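PDB 2I51: uncharacterized conserved protein of COG5135 from Nostoc punctiforme, which binds flavin mononucleotide and is probably a flavin-dependent oxidoreductase akin to pyridoxamine 5'-phosphate oxidase, with a substrate that is not known. Local coordinates for residues R25-L29 against N40-R46; L55-T61 against N154-L160; R110-Q115 against I149-F155. All blocks are in the same frame, centred on the assembly; numbering follows the deposited sequence. Where two conformers were deposited one is given.

Contact 1: residues R25-L29 against N40-R46; sequences RYLQL and NRTLVFR. With FMN (flavin mononucleotide), chain C.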
loop_
_atom_site.group_PDB
_atom_site.type_symbol
_atom_site.label_atom_id
_atom_site.label_comp_id
_atom_site.label_asym_id
_atom_site.label_seq_id
_atom_site.Cartn_x
_atom_site.Cartn_y
_atom_site.Cartn_z
ATOM N N ARG A 25 -7.592 -0.100 11.058
ATOM C CA ARG A 25 -6.427 -0.850 11.522
ATOM C C ARG A 25 -5.796 -1.671 10.396
ATOM O O ARG A 25 -4.864 -2.441 10.649
ATOM C CB ARG A 25 -6.753 -1.673 12.724
ATOM C CG ARG A 25 -7.054 -0.706 13.933
ATOM C CD ARG A 25 -7.571 -1.414 15.124
ATOM N NE ARG A 25 -6.528 -2.271 15.650
ATOM C CZ ARG A 25 -5.700 -1.974 16.657
ATOM N NH1 ARG A 25 -5.786 -0.819 17.313
ATOM N NH2 ARG A 25 -4.778 -2.869 17.020
ATOM N N TYR A 26 -6.200 -1.443 9.157
ATOM C CA TYR A 26 -5.605 -2.127 8.026
ATOM C C TYR A 26 -4.632 -1.172 7.345
ATOM O O TYR A 26 -4.925 0.026 7.149
ATOM C CB TYR A 26 -6.655 -2.548 7.012
ATOM C CG TYR A 26 -7.733 -3.450 7.498
ATOM C CD1 TYR A 26 -7.635 -4.139 8.675
ATOM C CD2 TYR A 26 -8.890 -3.581 6.758
ATOM C CE1 TYR A 26 -8.704 -4.949 9.117
ATOM C CE2 TYR A 26 -9.916 -4.363 7.164
ATOM C CZ TYR A 26 -9.822 -5.043 8.326
ATOM O OH TYR A 26 -10.893 -5.850 8.757
ATOM N N LEU A 27 -3.448 -1.652 6.998
ATOM C CA LEU A 27 -2.435 -0.803 6.399
ATOM C C LEU A 27 -1.709 -1.593 5.320
ATOM O O LEU A 27 -1.807 -2.835 5.246
ATOM C CB LEU A 27 -1.493 -0.236 7.458
ATOM C CG LEU A 27 -0.741 -1.218 8.355
ATOM C CD1 LEU A 27 0.389 -1.904 7.554
ATOM C CD2 LEU A 27 -0.162 -0.481 9.634
ATOM N N GLN A 28 -0.956 -0.920 4.474
ATOM C CA GLN A 28 -0.284 -1.553 3.345
ATOM C C GLN A 28 1.210 -1.619 3.544
ATOM O O GLN A 28 1.854 -0.559 3.762
ATOM C CB GLN A 28 -0.656 -0.850 2.033
ATOM C CG GLN A 28 -2.106 -1.059 1.623
ATOM C CD GLN A 28 -3.120 -0.384 2.481
ATOM O OE1 GLN A 28 -2.925 0.775 2.897
ATOM N NE2 GLN A 28 -4.216 -1.102 2.813
ATOM N N LEU A 29 1.765 -2.822 3.438
ATOM C CA LEU A 29 3.200 -3.002 3.653
ATOM C C LEU A 29 3.862 -3.276 2.319
ATOM O O LEU A 29 3.582 -4.284 1.626
ATOM C CB LEU A 29 3.444 -4.220 4.537
ATOM C CG LEU A 29 4.925 -4.658 4.668
ATOM C CD1 LEU A 29 5.528 -3.780 5.696
ATOM C CD2 LEU A 29 5.044 -6.168 4.999
ATOM N N ASN A 40 3.361 -5.141 -2.533
ATOM C CA ASN A 40 2.527 -4.321 -1.662
ATOM C C ASN A 40 1.262 -5.085 -1.309
ATOM O O ASN A 40 0.565 -5.529 -2.199
ATOM C CB ASN A 40 2.186 -3.048 -2.427
ATOM C CG ASN A 40 1.753 -1.884 -1.539
ATOM O OD1 ASN A 40 1.840 -1.943 -0.308
ATOM N ND2 ASN A 40 1.301 -0.768 -2.209
ATOM N N ARG A 41 0.962 -5.200 -0.015
ATOM C CA ARG A 41 -0.270 -5.897 0.418
ATOM C C ARG A 41 -0.751 -5.382 1.732
ATOM O O ARG A 41 0.021 -4.849 2.528
ATOM C CB ARG A 41 -0.063 -7.403 0.492
ATOM C CG ARG A 41 0.624 -7.903 1.709
ATOM C CD ARG A 41 2.106 -7.583 1.772
ATOM N NE ARG A 41 2.915 -8.294 0.801
ATOM C CZ ARG A 41 4.176 -8.039 0.458
ATOM N NH1 ARG A 41 4.797 -6.902 0.818
ATOM N NH2 ARG A 41 4.799 -8.890 -0.308
ATOM N N THR A 42 -2.036 -5.600 1.995
ATOM C CA THR A 42 -2.649 -5.174 3.221
ATOM C C THR A 42 -2.359 -6.160 4.353
ATOM O O THR A 42 -2.404 -7.392 4.121
ATOM C CB THR A 42 -4.173 -5.014 3.045
ATOM O OG1 THR A 42 -4.422 -4.077 1.978
ATOM C CG2 THR A 42 -4.854 -4.495 4.325
ATOM N N LEU A 43 -2.088 -5.619 5.541
ATOM C CA LEU A 43 -1.999 -6.392 6.754
ATOM C C LEU A 43 -2.840 -5.731 7.817
ATOM O O LEU A 43 -3.150 -4.554 7.729
ATOM C CB LEU A 43 -0.580 -6.421 7.317
ATOM C CG LEU A 43 0.537 -6.773 6.350
ATOM C CD1 LEU A 43 1.923 -6.569 7.043
ATOM C CD2 LEU A 43 0.294 -8.142 5.914
ATOM N N VAL A 44 -3.207 -6.463 8.869
ATOM C CA VAL A 44 -3.827 -5.890 10.071
ATOM C C VAL A 44 -2.795 -5.448 11.080
ATOM O O VAL A 44 -1.921 -6.245 11.461
ATOM C CB VAL A 44 -4.716 -6.963 10.747
ATOM C CG1 VAL A 44 -5.379 -6.401 12.049
ATOM C CG2 VAL A 44 -5.792 -7.481 9.765
ATOM N N PHE A 45 -2.845 -4.189 11.512
ATOM C CA PHE A 45 -2.027 -3.711 12.605
ATOM C C PHE A 45 -2.513 -4.358 13.902
ATOM O O PHE A 45 -3.678 -4.288 14.248
ATOM C CB PHE A 45 -2.219 -2.201 12.703
ATOM C CG PHE A 45 -1.639 -1.576 13.933
ATOM C CD1 PHE A 45 -0.258 -1.510 14.105
ATOM C CD2 PHE A 45 -2.459 -1.033 14.891
ATOM C CE1 PHE A 45 0.253 -0.904 15.242
ATOM C CE2 PHE A 45 -1.946 -0.414 16.004
ATOM C CZ PHE A 45 -0.604 -0.336 16.164
ATOM N N ARG A 46 -1.559 -4.933 14.624
ATOM C CA ARG A 46 -1.846 -5.658 15.862
ATOM C C ARG A 46 -1.208 -5.016 17.088
ATOM O O ARG A 46 -0.779 -5.719 18.019
ATOM C CB ARG A 46 -1.406 -7.110 15.712
ATOM C CG ARG A 46 -1.969 -7.737 14.436
ATOM C CD ARG A 46 -2.307 -9.161 14.547
ATOM N NE ARG A 46 -3.160 -9.665 13.464
ATOM C CZ ARG A 46 -4.410 -10.121 13.643
ATOM N NH1 ARG A 46 -4.991 -10.066 14.824
ATOM N NH2 ARG A 46 -5.116 -10.578 12.623
HETATM N N1 FMN C . -1.817 -11.225 5.280
HETATM C C2 FMN C . -0.964 -11.447 6.296
HETATM O O2 FMN C . 0.066 -12.115 6.153
HETATM N N3 FMN C . -1.209 -10.871 7.526
HETATM C C4 FMN C . -2.307 -10.102 7.774
HETATM O O4 FMN C . -2.450 -9.454 8.876
HETATM C C4A FMN C . -3.195 -9.865 6.736
HETATM N N5 FMN C . -4.341 -9.114 6.934
HETATM C C5A FMN C . -5.095 -8.745 5.788
HETATM C C6 FMN C . -6.171 -7.899 5.946
HETATM C C7 FMN C . -6.980 -7.512 4.864
HETATM C C7M FMN C . -7.979 -6.396 5.026
HETATM C C8 FMN C . -6.682 -8.070 3.622
HETATM C C8M FMN C . -7.357 -7.492 2.371
HETATM C C9 FMN C . -5.605 -8.944 3.463
HETATM C C9A FMN C . -4.834 -9.317 4.555
HETATM N N10 FMN C . -3.781 -10.194 4.432
HETATM C C10 FMN C . -2.933 -10.430 5.470
HETATM C "C1'" FMN C . -3.540 -10.961 3.136
HETATM C "C2'" FMN C . -2.435 -10.231 2.363
HETATM O "O2'" FMN C . -2.913 -8.952 1.873
HETATM C "C3'" FMN C . -1.829 -11.064 1.217
HETATM O "O3'" FMN C . -2.894 -11.506 0.398
HETATM C "C4'" FMN C . -1.124 -12.285 1.845
HETATM O "O4'" FMN C . -0.386 -11.991 3.034
HETATM C "C5'" FMN C . -0.127 -12.808 0.813
HETATM O "O5'" FMN C . 0.808 -11.779 0.514
HETATM P P FMN C . 2.238 -12.143 -0.033
HETATM O O1P FMN C . 3.068 -12.793 1.015
HETATM O O2P FMN C . 1.997 -13.119 -1.228
HETATM O O3P FMN C . 2.826 -10.891 -0.598
HETATM O O HOH W 1 -6.111 -5.172 15.298
#

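Contact 2: residues L55-T61 against N154-L160; sequences LRFITDT and NFCLLLL. With FMN (flavin mononucleotide), chain C; EDO (1,2-ethanediol), chain N.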
loop_
_atom_site.group_PDB
_atom_site.type_symbol
_atom_site.label_atom_id
_atom_site.label_comp_id
_atom_site.label_asym_id
_atom_site.label_seq_id
_atom_site.Cartn_x
_atom_site.Cartn_y
_atom_site.Cartn_z
ATOM N N LEU A 55 5.908 -1.855 15.593
ATOM C CA LEU A 55 4.541 -2.313 15.241
ATOM C C LEU A 55 4.518 -3.816 14.998
ATOM O O LEU A 55 5.456 -4.342 14.360
ATOM C CB LEU A 55 4.081 -1.627 13.941
ATOM C CG LEU A 55 3.905 -0.114 13.973
ATOM C CD1 LEU A 55 5.249 0.696 13.966
ATOM C CD2 LEU A 55 3.095 0.258 12.720
ATOM N N ARG A 56 3.455 -4.468 15.472
ATOM C CA ARG A 56 3.244 -5.920 15.356
ATOM C C ARG A 56 2.281 -6.273 14.259
ATOM O O ARG A 56 1.202 -5.677 14.122
ATOM C CB ARG A 56 2.666 -6.495 16.667
ATOM C CG ARG A 56 3.467 -6.280 17.856
ATOM C CD ARG A 56 2.958 -7.150 19.017
ATOM N NE ARG A 56 1.565 -6.898 19.337
ATOM C CZ ARG A 56 0.839 -7.600 20.201
ATOM N NH1 ARG A 56 1.365 -8.615 20.918
ATOM N NH2 ARG A 56 -0.447 -7.310 20.351
ATOM N N PHE A 57 2.657 -7.319 13.495
ATOM C CA PHE A 57 1.800 -7.953 12.516
ATOM C C PHE A 57 2.056 -9.467 12.624
ATOM O O PHE A 57 3.061 -9.888 13.233
ATOM C CB PHE A 57 2.194 -7.509 11.116
ATOM C CG PHE A 57 2.270 -6.023 10.969
ATOM C CD1 PHE A 57 1.143 -5.317 10.675
ATOM C CD2 PHE A 57 3.446 -5.364 11.149
ATOM C CE1 PHE A 57 1.194 -3.940 10.576
ATOM C CE2 PHE A 57 3.536 -3.995 11.014
ATOM C CZ PHE A 57 2.368 -3.285 10.732
ATOM N N ILE A 58 1.193 -10.242 11.988
ATOM C CA ILE A 58 1.401 -11.677 11.832
ATOM C C ILE A 58 1.397 -12.022 10.364
ATOM O O ILE A 58 0.768 -11.315 9.543
ATOM C CB ILE A 58 0.340 -12.494 12.600
ATOM C CG1 ILE A 58 -1.039 -12.425 11.958
ATOM C CG2 ILE A 58 0.362 -12.108 14.066
ATOM C CD1 ILE A 58 -2.171 -13.223 12.680
ATOM N N THR A 59 2.082 -13.104 10.037
ATOM C CA THR A 59 2.093 -13.612 8.668
ATOM C C THR A 59 2.478 -15.070 8.680
ATOM O O THR A 59 2.974 -15.589 9.686
ATOM C CB THR A 59 2.957 -12.767 7.726
ATOM O OG1 THR A 59 2.539 -12.958 6.367
ATOM C CG2 THR A 59 4.441 -13.074 7.905
ATOM N N ASP A 60 2.227 -15.738 7.570
ATOM C CA ASP A 60 2.536 -17.152 7.401
ATOM C C ASP A 60 3.927 -17.321 6.783
ATOM O O ASP A 60 4.269 -16.627 5.816
ATOM C CB ASP A 60 1.456 -17.757 6.494
ATOM C CG ASP A 60 1.399 -19.256 6.517
ATOM O OD1 ASP A 60 2.416 -19.933 6.296
ATOM O OD2 ASP A 60 0.285 -19.758 6.771
ATOM N N THR A 61 4.741 -18.249 7.311
ATOM C CA THR A 61 6.081 -18.504 6.756
ATOM C C THR A 61 6.003 -18.961 5.301
ATOM O O THR A 61 7.003 -18.865 4.572
ATOM C CB THR A 61 6.880 -19.608 7.504
ATOM O OG1 THR A 61 6.134 -20.823 7.444
ATOM C CG2 THR A 61 7.115 -19.253 8.959
ATOM N N ASN A 154 4.460 -22.489 11.135
ATOM C CA ASN A 154 4.345 -21.517 10.071
ATOM C C ASN A 154 3.802 -20.161 10.540
ATOM O O ASN A 154 3.603 -19.271 9.730
ATOM C CB ASN A 154 3.501 -22.034 8.930
ATOM C CG ASN A 154 2.114 -22.480 9.346
ATOM O OD1 ASN A 154 1.970 -23.314 10.254
ATOM N ND2 ASN A 154 1.098 -22.008 8.651
ATOM N N PHE A 155 3.563 -20.014 11.831
ATOM C CA PHE A 155 3.194 -18.715 12.389
ATOM C C PHE A 155 4.392 -17.834 12.635
ATOM O O PHE A 155 5.314 -18.237 13.358
ATOM C CB PHE A 155 2.514 -18.927 13.743
ATOM C CG PHE A 155 2.159 -17.629 14.430
ATOM C CD1 PHE A 155 1.108 -16.829 13.955
ATOM C CD2 PHE A 155 2.822 -17.214 15.585
ATOM C CE1 PHE A 155 0.787 -15.639 14.579
ATOM C CE2 PHE A 155 2.519 -16.005 16.176
ATOM C CZ PHE A 155 1.490 -15.238 15.703
ATOM N N CYS A 156 4.358 -16.598 12.085
ATOM C CA CYS A 156 5.361 -15.605 12.343
ATOM C C CYS A 156 4.772 -14.364 12.951
ATOM O O CYS A 156 3.677 -13.912 12.584
ATOM C CB CYS A 156 5.939 -15.114 11.048
ATOM S SG CYS A 156 6.729 -16.343 10.107
ATOM N N LEU A 157 5.527 -13.802 13.883
ATOM C CA LEU A 157 5.350 -12.419 14.358
ATOM C C LEU A 157 6.305 -11.561 13.498
ATOM O O LEU A 157 7.466 -11.847 13.320
ATOM C CB LEU A 157 5.728 -12.274 15.836
ATOM C CG LEU A 157 5.780 -10.832 16.379
ATOM C CD1 LEU A 157 4.445 -10.102 16.294
ATOM C CD2 LEU A 157 6.271 -10.872 17.854
ATOM N N LEU A 158 5.756 -10.523 12.923
ATOM C CA LEU A 158 6.519 -9.566 12.095
ATOM C C LEU A 158 6.524 -8.229 12.820
ATOM O O LEU A 158 5.443 -7.703 13.170
ATOM C CB LEU A 158 5.890 -9.506 10.719
ATOM C CG LEU A 158 6.473 -8.542 9.729
ATOM C CD1 LEU A 158 7.948 -8.894 9.466
ATOM C CD2 LEU A 158 5.615 -8.617 8.421
ATOM N N LEU A 159 7.707 -7.698 13.093
ATOM C CA LEU A 159 7.865 -6.371 13.717
ATOM C C LEU A 159 8.430 -5.391 12.714
ATOM O O LEU A 159 9.385 -5.739 12.005
ATOM C CB LEU A 159 8.814 -6.464 14.869
ATOM C CG LEU A 159 8.399 -7.404 15.982
ATOM C CD1 LEU A 159 9.582 -7.500 17.019
ATOM C CD2 LEU A 159 7.075 -7.043 16.679
ATOM N N LEU A 160 7.920 -4.166 12.721
ATOM C CA LEU A 160 8.512 -3.040 12.025
ATOM C C LEU A 160 9.002 -2.015 13.036
ATOM O O LEU A 160 8.248 -1.584 13.918
ATOM C CB LEU A 160 7.482 -2.401 11.093
ATOM C CG LEU A 160 8.018 -1.127 10.417
ATOM C CD1 LEU A 160 9.015 -1.480 9.398
ATOM C CD2 LEU A 160 6.797 -0.389 9.773
HETATM N N1 FMN C . -1.817 -11.225 5.280
HETATM C C2 FMN C . -0.964 -11.447 6.296
HETATM O O2 FMN C . 0.066 -12.115 6.153
HETATM N N3 FMN C . -1.209 -10.871 7.526
HETATM C C4 FMN C . -2.307 -10.102 7.774
HETATM O O4 FMN C . -2.450 -9.454 8.876
HETATM C C4A FMN C . -3.195 -9.865 6.736
HETATM N N5 FMN C . -4.341 -9.114 6.934
HETATM C C5A FMN C . -5.095 -8.745 5.788
HETATM C C6 FMN C . -6.171 -7.899 5.946
HETATM C C7 FMN C . -6.980 -7.512 4.864
HETATM C C7M FMN C . -7.979 -6.396 5.026
HETATM C C8 FMN C . -6.682 -8.070 3.622
HETATM C C8M FMN C . -7.357 -7.492 2.371
HETATM C C9 FMN C . -5.605 -8.944 3.463
HETATM C C9A FMN C . -4.834 -9.317 4.555
HETATM N N10 FMN C . -3.781 -10.194 4.432
HETATM C C10 FMN C . -2.933 -10.430 5.470
HETATM C "C1'" FMN C . -3.540 -10.961 3.136
HETATM C "C2'" FMN C . -2.435 -10.231 2.363
HETATM O "O2'" FMN C . -2.913 -8.952 1.873
HETATM C "C3'" FMN C . -1.829 -11.064 1.217
HETATM O "O3'" FMN C . -2.894 -11.506 0.398
HETATM C "C4'" FMN C . -1.124 -12.285 1.845
HETATM O "O4'" FMN C . -0.386 -11.991 3.034
HETATM C "C5'" FMN C . -0.127 -12.808 0.813
HETATM O "O5'" FMN C . 0.808 -11.779 0.514
HETATM P P FMN C . 2.238 -12.143 -0.033
HETATM O O1P FMN C . 3.068 -12.793 1.015
HETATM O O2P FMN C . 1.997 -13.119 -1.228
HETATM O O3P FMN C . 2.826 -10.891 -0.598
HETATM C C1 EDO N . 8.676 -17.696 2.027
HETATM O O1 EDO N . 8.486 -16.826 0.911
HETATM C C2 EDO N . 7.913 -18.968 1.755
HETATM O O2 EDO N . 8.562 -20.057 2.414
#

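Contact 3: residues R110-Q115 against I149-F155; sequences RIAMWQ and IEPVPNF. With EDO (1,2-ethanediol), chain E.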
loop_
_atom_site.group_PDB
_atom_site.type_symbol
_atom_site.label_atom_id
_atom_site.label_comp_id
_atom_site.label_asym_id
_atom_site.label_seq_id
_atom_site.Cartn_x
_atom_site.Cartn_y
_atom_site.Cartn_z
ATOM N N ARG A 110 6.475 -13.602 20.305
ATOM C CA ARG A 110 5.751 -14.410 19.317
ATOM C C ARG A 110 4.649 -15.265 19.943
ATOM O O ARG A 110 3.526 -15.348 19.420
ATOM C CB ARG A 110 6.758 -15.267 18.535
ATOM C CG ARG A 110 6.163 -16.266 17.513
ATOM C CD ARG A 110 7.233 -16.987 16.745
ATOM N NE ARG A 110 6.680 -18.058 15.925
ATOM C CZ ARG A 110 6.703 -19.354 16.229
ATOM N NH1 ARG A 110 7.288 -19.802 17.344
ATOM N NH2 ARG A 110 6.095 -20.208 15.411
ATOM N N ILE A 111 4.993 -15.888 21.048
ATOM C CA ILE A 111 4.053 -16.754 21.789
ATOM C C ILE A 111 2.879 -15.922 22.322
ATOM O O ILE A 111 1.714 -16.304 22.217
ATOM C CB ILE A 111 4.771 -17.487 22.942
ATOM C CG1 ILE A 111 5.796 -18.450 22.351
ATOM C CG2 ILE A 111 3.738 -18.252 23.799
ATOM C CD1 ILE A 111 6.980 -18.851 23.286
ATOM N N ALA A 112 3.158 -14.741 22.902
ATOM C CA ALA A 112 2.126 -13.856 23.373
ATOM C C ALA A 112 1.194 -13.457 22.250
ATOM O O ALA A 112 -0.016 -13.427 22.428
ATOM C CB ALA A 112 2.756 -12.591 24.037
HETATM N N MSE A 113 1.756 -13.083 21.098
HETATM C CA MSE A 113 0.907 -12.699 19.981
HETATM C C MSE A 113 -0.038 -13.833 19.585
HETATM O O MSE A 113 -1.241 -13.638 19.362
HETATM C CB MSE A 113 1.758 -12.257 18.819
HETATM C CG MSE A 113 1.054 -11.882 17.525
HETATM SE SE MSE A 113 0.392 -10.050 17.516
HETATM C CE MSE A 113 -1.240 -10.464 18.198
ATOM N N TRP A 114 0.520 -15.028 19.425
ATOM C CA TRP A 114 -0.280 -16.212 19.092
ATOM C C TRP A 114 -1.449 -16.369 20.040
ATOM O O TRP A 114 -2.584 -16.636 19.641
ATOM C CB TRP A 114 0.622 -17.476 19.182
ATOM C CG TRP A 114 -0.106 -18.742 18.906
ATOM C CD1 TRP A 114 -0.468 -19.691 19.832
ATOM C CD2 TRP A 114 -0.531 -19.233 17.642
ATOM N NE1 TRP A 114 -1.064 -20.748 19.207
ATOM C CE2 TRP A 114 -1.126 -20.499 17.861
ATOM C CE3 TRP A 114 -0.485 -18.732 16.351
ATOM C CZ2 TRP A 114 -1.630 -21.259 16.843
ATOM C CZ3 TRP A 114 -0.997 -19.520 15.324
ATOM C CH2 TRP A 114 -1.569 -20.755 15.590
ATOM N N GLN A 115 -1.160 -16.272 21.333
ATOM C CA GLN A 115 -2.158 -16.475 22.364
ATOM C C GLN A 115 -3.255 -15.391 22.370
ATOM O O GLN A 115 -4.398 -15.684 22.769
ATOM C CB GLN A 115 -1.481 -16.552 23.713
ATOM C CG GLN A 115 -0.662 -17.839 23.838
ATOM C CD GLN A 115 -0.022 -17.971 25.188
ATOM O OE1 GLN A 115 -0.207 -17.092 26.042
ATOM N NE2 GLN A 115 0.787 -19.008 25.392
ATOM N N ILE A 149 -2.217 -22.214 22.868
ATOM C CA ILE A 149 -1.119 -21.819 23.752
ATOM C C ILE A 149 0.221 -21.771 22.990
ATOM O O ILE A 149 1.092 -20.926 23.234
ATOM C CB ILE A 149 -1.002 -22.797 24.953
ATOM C CG1 ILE A 149 -2.316 -22.837 25.715
ATOM C CG2 ILE A 149 0.179 -22.481 25.871
ATOM C CD1 ILE A 149 -2.773 -21.526 26.207
ATOM N N GLU A 150 0.424 -22.733 22.076
ATOM C CA GLU A 150 1.720 -23.003 21.463
ATOM C C GLU A 150 1.663 -22.754 19.973
ATOM O O GLU A 150 0.918 -23.433 19.277
ATOM C CB GLU A 150 2.083 -24.471 21.727
ATOM C CG GLU A 150 2.050 -24.816 23.214
ATOM C CD GLU A 150 2.868 -25.984 23.667
ATOM O OE1 GLU A 150 3.608 -26.611 22.875
ATOM O OE2 GLU A 150 2.832 -26.310 24.880
ATOM N N PRO A 151 2.407 -21.794 19.439
ATOM C CA PRO A 151 2.299 -21.439 18.031
ATOM C C PRO A 151 2.705 -22.537 17.086
ATOM O O PRO A 151 3.625 -23.287 17.365
ATOM C CB PRO A 151 3.207 -20.209 17.883
ATOM C CG PRO A 151 4.091 -20.222 19.058
ATOM C CD PRO A 151 3.354 -20.914 20.172
ATOM N N VAL A 152 2.037 -22.583 15.921
ATOM C CA VAL A 152 2.384 -23.552 14.888
ATOM C C VAL A 152 3.624 -23.071 14.130
ATOM O O VAL A 152 3.930 -21.885 14.134
ATOM C CB VAL A 152 1.174 -23.781 13.948
ATOM C CG1 VAL A 152 -0.015 -24.383 14.714
ATOM C CG2 VAL A 152 0.800 -22.493 13.245
ATOM N N PRO A 153 4.346 -23.995 13.497
ATOM C CA PRO A 153 5.637 -23.634 12.929
ATOM C C PRO A 153 5.589 -22.620 11.829
ATOM O O PRO A 153 6.551 -21.890 11.659
ATOM C CB PRO A 153 6.166 -24.945 12.377
ATOM C CG PRO A 153 5.430 -26.000 13.074
ATOM C CD PRO A 153 4.108 -25.443 13.449
ATOM N N ASN A 154 4.460 -22.489 11.135
ATOM C CA ASN A 154 4.345 -21.517 10.071
ATOM C C ASN A 154 3.802 -20.161 10.540
ATOM O O ASN A 154 3.603 -19.271 9.730
ATOM C CB ASN A 154 3.501 -22.034 8.930
ATOM C CG ASN A 154 2.114 -22.480 9.346
ATOM O OD1 ASN A 154 1.970 -23.314 10.254
ATOM N ND2 ASN A 154 1.098 -22.008 8.651
ATOM N N PHE A 155 3.563 -20.014 11.831
ATOM C CA PHE A 155 3.194 -18.715 12.389
ATOM C C PHE A 155 4.392 -17.834 12.635
ATOM O O PHE A 155 5.314 -18.237 13.358
ATOM C CB PHE A 155 2.514 -18.927 13.743
ATOM C CG PHE A 155 2.159 -17.629 14.430
ATOM C CD1 PHE A 155 1.108 -16.829 13.955
ATOM C CD2 PHE A 155 2.822 -17.214 15.585
ATOM C CE1 PHE A 155 0.787 -15.639 14.579
ATOM C CE2 PHE A 155 2.519 -16.005 16.176
ATOM C CZ PHE A 155 1.490 -15.238 15.703
HETATM C C1 EDO E . -0.891 -13.135 25.684
HETATM O O1 EDO E . -1.241 -11.927 26.371
HETATM C C2 EDO E . -0.480 -14.191 26.690
HETATM O O2 EDO E . -1.610 -15.035 26.896
HETATM O O HOH W 2 6.276 -22.997 16.197
#

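Contact 1: residues R25-L29 against N40-R46
R41 and L29 form a hydrogen-bonded antiparallel pair, and the side chain of R41 doubles back to grip the same residue. Its CB lies 3.5 Å from O2' of the flavin mononucleotide, and CG stays over the same ribityl hydroxyl. CG sits between the backbone N and the carbonyl carbon (chi1 80°), and further bends at chi2 and chi3 fold the chain so that CD passes L29 O. At the tip the guanidinium divides its work: NE and NH2 both bind phosphate oxygen O3P, NH2 at 2.8 Å, while NH1 donates to L29 O at 3.0 Å. R41 N reaches L29 O from the opposite face of the carbonyl plane, so two donors fix this acceptor. Arginine suits the place because its several N-H groups serve an anion and a carbonyl together; NH1 also binds T31, and NH2 binds Q68.

The two strands are those of the hairpin 26-32/38-44, part of the FMN-binding split-barrel fold of the pyridoxamine 5'-phosphate oxidase family. Backbone bonds between L27 and L43 continue the ladder, and V44 N donates to flavin O4 at 3.1 Å. On the face carrying Y26, T42 and V44, the Y26 ring receives flavin methyl C7M over one face, 3.4 Å from CD2, and V44 CG2 meets CE1 of the same ring. On the other face, L29 CD2 packs on L43 CD1 at 3.8 Å, both aliphatic, as suits a buried face. At the R25 and F45 end, the R25 guanidinium lies with one face over F45 CD2, its plane turned 47° from the phenyl ring; water 1 joins R25 NE to F45 O.

Contact 2: residues L55-T61 against N154-L160
An antiparallel ladder inside the barrel sheet joins strand 55-60 to the start of strand 155-169, with the flavin beside the first of these. Three hydrogen-bonded pairs, L55 with L160, F57 with L158 and T59 with C156, alternate with non-hydrogen-bonded ones. F57 N reaches L158 O at 2.8 Å in the carbonyl plane. The phenyl ring of F57 presents its edge to L160 CB, a flat apolar group filling the buried face that also carries L55 and L158.

On the face bearing R56, I58 and F155, the beta-branch of I58 does the touching: CG2 meets F155 CE1 at 3.6 Å. R56 lies alongside L159, its CG 3.9 Å from L159 CD2; its charged end goes on to R46 O and to a salt bridge with E116.

At the far end N154 ND2 donates to D60 OD2 at 3.0 Å, from above the carboxylate plane, with the carboxylate and amide planes 51° apart. F125 O also receives this amide, and R62 forms a salt bridge with D60, so D60 and N154 link the end of the strand to R62 and F125. T61 N closes the ladder on N154 O at 2.9 Å.

The flavin's pyrimidine edge reads this strand: N3 donates almost straight (176°) to I58 O, and T59 OG1 donates to O2 at 2.6 Å. Threonine places its hydroxyl there with OG1 anti to the backbone N (chi1 -157°), and K65 NZ is also hydrogen-bonded to T59 OG1. Such recognition of the isoalloxazine by a strand edge fits the flavin site of the split-barrel FMN-binding fold.

Contact 3: residues R110-Q115 against I149-F155
W114 projects from helix 107-116 into segment 149-155, the loop that leads into strand 155-169, its CG anti to the backbone N (chi1 178°), which carries the indole straight out to P151. P151 CA sits over the five-membered ring, 3.5 Å from its centroid and 5° off the normal, a CH-pi contact. The six-membered ring turns its edge to the face of F155, with planes at 64°, and CH2 touches V152 CG2 at 3.8 Å. NE1 donates to D147 O, so the buried indole nitrogen is satisfied. With the indole gone, as in an alanine here, P151 CA is likely to lose the ring face beneath it, F155 its edge-on partner and D147 O this donor.

R110, long enough when extended from CG to NE, passes F155 in the opposite direction, so that NE and NH2 grip F155 O side-on, at 2.9 Å and 3.0 Å, with F155 O lying in the guanidinium plane. One guanidinium face is met by P151 CG, and water 2 bridges NH2 to P151 O. Q115, extended beyond CG, brings NE2 to I149 O at 2.9 Å, on a lone pair. Proline and aromatic packing of this kind holds a connecting loop, with its type I turn from V152 to F155, against a helix beside the barrel.

From the N terminus, contact 1 comes first and closes a short loop, the turn of the hairpin formed by strands 26-32 and 38-44. The next strand along the chain is 55-60, where contact 2 opens; it closes only some ninety residues later, at strand 155-169. Within that long excursion lies contact 3, which fastens helix 107-116 to the loop leading into the same strand, so the two share N154 and F155. Contacts 1 and 2 meet where L27 CD1 packs on F57 CE1, and both face the flavin. M113, a selenomethionine in this crystal, packs against I58 and R46, tying contact 3 to the other two and the helix to the barrel.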